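Local atomic coordinates of a cystathionine beta-synthase domain protein fused to a Zn-ribbon-like domain (Pyrococcus furiosus, PDB entry 3GHD), a protein that is of unknown precise function but joins a CBS region, to which this chain belongs, to a metal-binding Zn-ribbon-like domain, and probably binds nucleotides. Residues Glu40-Ile43 / Leu44-Val48; Glu56-Val59 / Glu60-Met63. All coordinates share one frame; numbering follows the deposited sequence.

Overall arrangement
Both interactions are local, and they follow each other along the chain. Interaction 1 is one helix, residues 40-48, the last helix of a CBS motif; both its charged and its apolar side chains meet other subunits. Interaction 2, residues 56-63, lies in the loop between that helix and strand 64-65, and no other chain of the assembly touches it; its apolar residues pack inside their own chain. The charges differ in setting: the Arg-41 and Asp-45 pair of interaction 1 faces a subunit interface, whereas the Lys-58, Glu-60 and Glu-61 network lies at the surface. The two meet at Ile-62, which packs on Val-47 and whose carbonyl accepts a probable hydrogen bond from Lys-46.

Interaction 1: residues Glu40-Ile43 / Leu44-Val48; sequences ERDI and LDKVV
Asp-45 OD1 is gripped from two chains: Arg-41 NH1, one helical turn earlier, bonds it at 2.9 Å, and Ser-19 OG of the second subunit also hydrogen-bonds it. Helix 40-48 closes the beta-alpha-beta-beta-alpha CBS motif and carries a side-on i to i+4 salt bridge. Arg-41 NE completes the pair with Asp-45 OD2 at 3.0 Å. Both oxygens, met on their syn sides, lie almost in the guanidinium plane, but the nitrogens stand clearly out of the carboxylate plane, the groups being 32° apart. Bends at chi2 (-104°) and chi3 (64°) turn the arginine toward the following helical turn, its NE/NH1 edge facing the carboxylate. Its NH2 forms a salt bridge with Glu-40 of the second subunit and a hydrogen bond to Val-68 O of the third. Replacing Arg-41 with alanine would probably leave the Asp-45 carboxylate without its charged mate and cut these ties between subunits. Asp-42 and Lys-46 run side by side, but their salt bridge is long; Asp-42 OD2 bonds Thr-39 N and Lys-46 NZ bonds Ile-62 O. Near its end the helix widens into a pi-type turn: Val-48 N meets Ile-43 O at 3.2 Å in the carbonyl plane, Val-47 N only weakly.

Interaction 2: residues Glu56-Val59 / Glu60-Met63; sequences EVKV and EEIM
Lys-58 and Glu-61 hold each other through backbone and side chain at a tight turn in the loop between the last helix of the CBS motif and strand 64-65. Glu-61 N bonds Lys-58 O at 2.7 Å, and Ile-62 N follows with a bond to Val-59 O at 3.1 Å, giving two overlapping beta-turns. The Glu-61 side chain reaches back over the turn, and its OE2 accepts a hydrogen bond from Lys-58 N at 3.1 Å; the N-H approaches from above the carboxylate plane rather than within it. The inner side is packed with aliphatic groups. Val-59 is buried against Val-14, Val-28 and Val-38, while Val-57 and Ile-62 cross at about a right angle, CG1 of Val-57 lying 4.2 Å from CG2 of Ile-62, and both rest on Val-11. At the margin of this packing, Met-63, present as selenomethionine, touches Val-28, Leu-35 and Val-38. Toward solvent the contact is looser and ionic. Lys-58, Glu-60 and Glu-61 form a salt-bridge network in which Lys-58 runs alongside Glu-60, pointing the same way. The lysine chain bends at chi3 (-112°) and chi4 (91°), bringing NZ within range of both carboxylates. The bridge from Lys-58 NZ to Glu-61 OE2 is long at 3.6 Å, whereas Glu-60 OE1 is met at 3.2 Å, with NZ nearly in line with its C-O bond.

Interaction 1: residues Glu40-Ile43 / Leu44-Val48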
loop_
_atom_site.group_PDB
_atom_site.type_symbol
_atom_site.label_atom_id
_atom_site.label_comp_id
_atom_site.label_asym_id
_atom_site.label_seq_id
_atom_site.Cartn_x
_atom_site.Cartn_y
_atom_site.Cartn_z
ATOM N N GLU A 40 -0.271 -15.567 4.101
ATOM C CA GLU A 40 -0.148 -14.303 4.830
ATOM C C GLU A 40 -1.145 -14.253 5.984
ATOM O O GLU A 40 -0.855 -13.659 6.998
ATOM C CB GLU A 40 -0.295 -13.094 3.865
ATOM C CG GLU A 40 0.853 -13.026 2.871
ATOM C CD GLU A 40 0.937 -11.740 2.083
ATOM O OE1 GLU A 40 -0.140 -11.330 1.666
ATOM O OE2 GLU A 40 2.065 -11.148 1.883
ATOM N N ARG A 41 -2.316 -14.891 5.871
ATOM C CA ARG A 41 -3.262 -14.940 6.982
ATOM C C ARG A 41 -2.664 -15.739 8.125
ATOM O O ARG A 41 -2.773 -15.340 9.305
ATOM C CB ARG A 41 -4.575 -15.595 6.566
ATOM C CG ARG A 41 -5.492 -14.587 5.912
ATOM C CD ARG A 41 -6.580 -14.182 6.846
ATOM N NE ARG A 41 -6.144 -13.500 8.026
ATOM C CZ ARG A 41 -5.889 -12.186 8.107
ATOM N NH1 ARG A 41 -5.545 -11.640 9.264
ATOM N NH2 ARG A 41 -6.099 -11.410 7.064
ATOM N N ASP A 42 -2.028 -16.852 7.770
ATOM C CA ASP A 42 -1.266 -17.651 8.749
ATOM C C ASP A 42 -0.235 -16.812 9.515
ATOM O O ASP A 42 -0.055 -16.955 10.772
ATOM C CB ASP A 42 -0.568 -18.851 8.106
ATOM C CG ASP A 42 -1.553 -19.925 7.615
ATOM O OD1 ASP A 42 -2.611 -20.105 8.248
ATOM O OD2 ASP A 42 -1.264 -20.552 6.590
ATOM N N ILE A 43 0.494 -16.033 8.747
ATOM C CA ILE A 43 1.537 -15.157 9.265
ATOM C C ILE A 43 0.980 -14.128 10.255
ATOM O O ILE A 43 1.468 -14.031 11.410
ATOM C CB ILE A 43 2.385 -14.499 8.183
ATOM C CG1 ILE A 43 3.226 -15.531 7.427
ATOM C CG2 ILE A 43 3.233 -13.393 8.819
ATOM C CD1 ILE A 43 3.997 -14.946 6.256
ATOM N N LEU A 44 -0.103 -13.485 9.888
ATOM C CA LEU A 44 -0.733 -12.487 10.733
ATOM C C LEU A 44 -1.414 -13.111 11.929
ATOM O O LEU A 44 -1.221 -12.659 13.047
ATOM C CB LEU A 44 -1.741 -11.669 9.902
ATOM C CG LEU A 44 -1.218 -10.663 8.840
ATOM C CD1 LEU A 44 -2.387 -10.368 7.842
ATOM C CD2 LEU A 44 -0.623 -9.386 9.507
ATOM N N ASP A 45 -2.149 -14.198 11.707
ATOM C CA ASP A 45 -3.015 -14.781 12.740
ATOM C C ASP A 45 -2.291 -15.690 13.703
ATOM O O ASP A 45 -2.640 -15.727 14.883
ATOM C CB ASP A 45 -4.188 -15.528 12.120
ATOM C CG ASP A 45 -5.096 -14.631 11.289
ATOM O OD1 ASP A 45 -4.999 -13.399 11.471
ATOM O OD2 ASP A 45 -5.909 -15.159 10.457
ATOM N N LYS A 46 -1.299 -16.427 13.212
ATOM C CA LYS A 46 -0.595 -17.376 14.013
ATOM C C LYS A 46 0.711 -16.841 14.577
ATOM O O LYS A 46 1.233 -17.407 15.561
ATOM C CB LYS A 46 -0.335 -18.662 13.240
ATOM C CG LYS A 46 -1.592 -19.371 12.775
ATOM C CD LYS A 46 -1.211 -20.469 11.830
ATOM C CE LYS A 46 -2.276 -21.507 11.748
ATOM N NZ LYS A 46 -1.792 -22.687 10.999
ATOM N N VAL A 47 1.216 -15.750 14.029
ATOM C CA VAL A 47 2.479 -15.193 14.518
ATOM C C VAL A 47 2.343 -13.798 15.135
ATOM O O VAL A 47 2.561 -13.617 16.333
ATOM C CB VAL A 47 3.556 -15.182 13.433
ATOM C CG1 VAL A 47 4.922 -14.882 14.058
ATOM C CG2 VAL A 47 3.571 -16.525 12.663
ATOM N N VAL A 48 1.997 -12.819 14.308
ATOM C CA VAL A 48 1.911 -11.425 14.743
ATOM C C VAL A 48 0.882 -11.215 15.855
ATOM O O VAL A 48 1.218 -10.673 16.913
ATOM C CB VAL A 48 1.595 -10.486 13.515
ATOM C CG1 VAL A 48 1.555 -9.036 13.934
ATOM C CG2 VAL A 48 2.643 -10.740 12.370
#

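Interaction 2: residues Glu56-Val59 / Glu60-Met63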
loop_
_atom_site.group_PDB
_atom_site.type_symbol
_atom_site.label_atom_id
_atom_site.label_comp_id
_atom_site.label_asym_id
_atom_site.label_seq_id
_atom_site.Cartn_x
_atom_site.Cartn_y
_atom_site.Cartn_z
ATOM N N GLU A 56 12.008 -15.718 15.222
ATOM C CA GLU A 56 12.148 -16.899 16.086
ATOM C C GLU A 56 11.185 -18.010 15.705
ATOM O O GLU A 56 11.105 -19.027 16.400
ATOM C CB GLU A 56 11.894 -16.497 17.527
ATOM C CG GLU A 56 12.761 -15.352 17.975
ATOM C CD GLU A 56 12.509 -14.950 19.443
ATOM O OE1 GLU A 56 11.560 -15.493 20.085
ATOM O OE2 GLU A 56 13.266 -14.074 19.940
ATOM N N VAL A 57 10.458 -17.817 14.610
ATOM C CA VAL A 57 9.482 -18.810 14.156
ATOM C C VAL A 57 9.853 -19.377 12.753
ATOM O O VAL A 57 10.141 -18.621 11.821
ATOM C CB VAL A 57 8.044 -18.237 14.264
ATOM C CG1 VAL A 57 7.021 -19.185 13.655
ATOM C CG2 VAL A 57 7.704 -17.934 15.741
ATOM N N LYS A 58 9.883 -20.705 12.636
ATOM C CA LYS A 58 10.182 -21.407 11.396
ATOM C C LYS A 58 8.849 -21.728 10.717
ATOM O O LYS A 58 7.877 -22.089 11.403
ATOM C CB LYS A 58 11.024 -22.665 11.682
ATOM C CG LYS A 58 12.309 -22.313 12.416
ATOM C CD LYS A 58 13.254 -23.480 12.597
ATOM C CE LYS A 58 13.419 -23.955 14.058
ATOM N NZ LYS A 58 12.445 -25.032 14.480
ATOM N N VAL A 59 8.792 -21.564 9.386
ATOM C CA VAL A 59 7.520 -21.723 8.647
ATOM C C VAL A 59 6.868 -23.083 8.854
ATOM O O VAL A 59 5.641 -23.184 8.830
ATOM C CB VAL A 59 7.612 -21.416 7.104
ATOM C CG1 VAL A 59 7.599 -19.894 6.833
ATOM C CG2 VAL A 59 8.792 -22.189 6.429
ATOM N N GLU A 60 7.675 -24.118 9.038
ATOM C CA GLU A 60 7.171 -25.445 9.400
ATOM C C GLU A 60 6.249 -25.388 10.647
ATOM O O GLU A 60 5.264 -26.131 10.723
ATOM C CB GLU A 60 8.339 -26.405 9.640
ATOM C CG GLU A 60 9.149 -26.080 10.896
ATOM C CD GLU A 60 10.404 -26.918 11.056
ATOM O OE1 GLU A 60 11.211 -26.562 11.954
ATOM O OE2 GLU A 60 10.589 -27.926 10.323
ATOM N N GLU A 61 6.551 -24.471 11.577
ATOM C CA GLU A 61 5.765 -24.306 12.804
ATOM C C GLU A 61 4.357 -23.732 12.613
ATOM O O GLU A 61 3.542 -23.852 13.529
ATOM C CB GLU A 61 6.497 -23.432 13.836
ATOM C CG GLU A 61 7.959 -23.794 14.129
ATOM C CD GLU A 61 8.575 -22.832 15.141
ATOM O OE1 GLU A 61 7.816 -22.265 15.982
ATOM O OE2 GLU A 61 9.814 -22.645 15.105
ATOM N N ILE A 62 4.048 -23.117 11.460
ATOM C CA ILE A 62 2.697 -22.570 11.249
ATOM C C ILE A 62 1.996 -23.023 9.956
ATOM O O ILE A 62 0.909 -22.514 9.635
ATOM C CB ILE A 62 2.687 -21.028 11.274
ATOM C CG1 ILE A 62 3.530 -20.457 10.130
ATOM C CG2 ILE A 62 3.178 -20.481 12.570
ATOM C CD1 ILE A 62 3.459 -18.940 10.030
HETATM N N MSE A 63 2.574 -23.971 9.221
HETATM C CA MSE A 63 1.948 -24.389 7.965
HETATM C C MSE A 63 0.784 -25.310 8.228
HETATM O O MSE A 63 0.718 -25.997 9.255
HETATM C CB MSE A 63 2.944 -25.107 7.058
HETATM C CG MSE A 63 3.328 -26.472 7.563
HETATM SE SE MSE A 63 4.861 -27.297 6.682
HETATM C CE MSE A 63 5.221 -28.737 8.006
#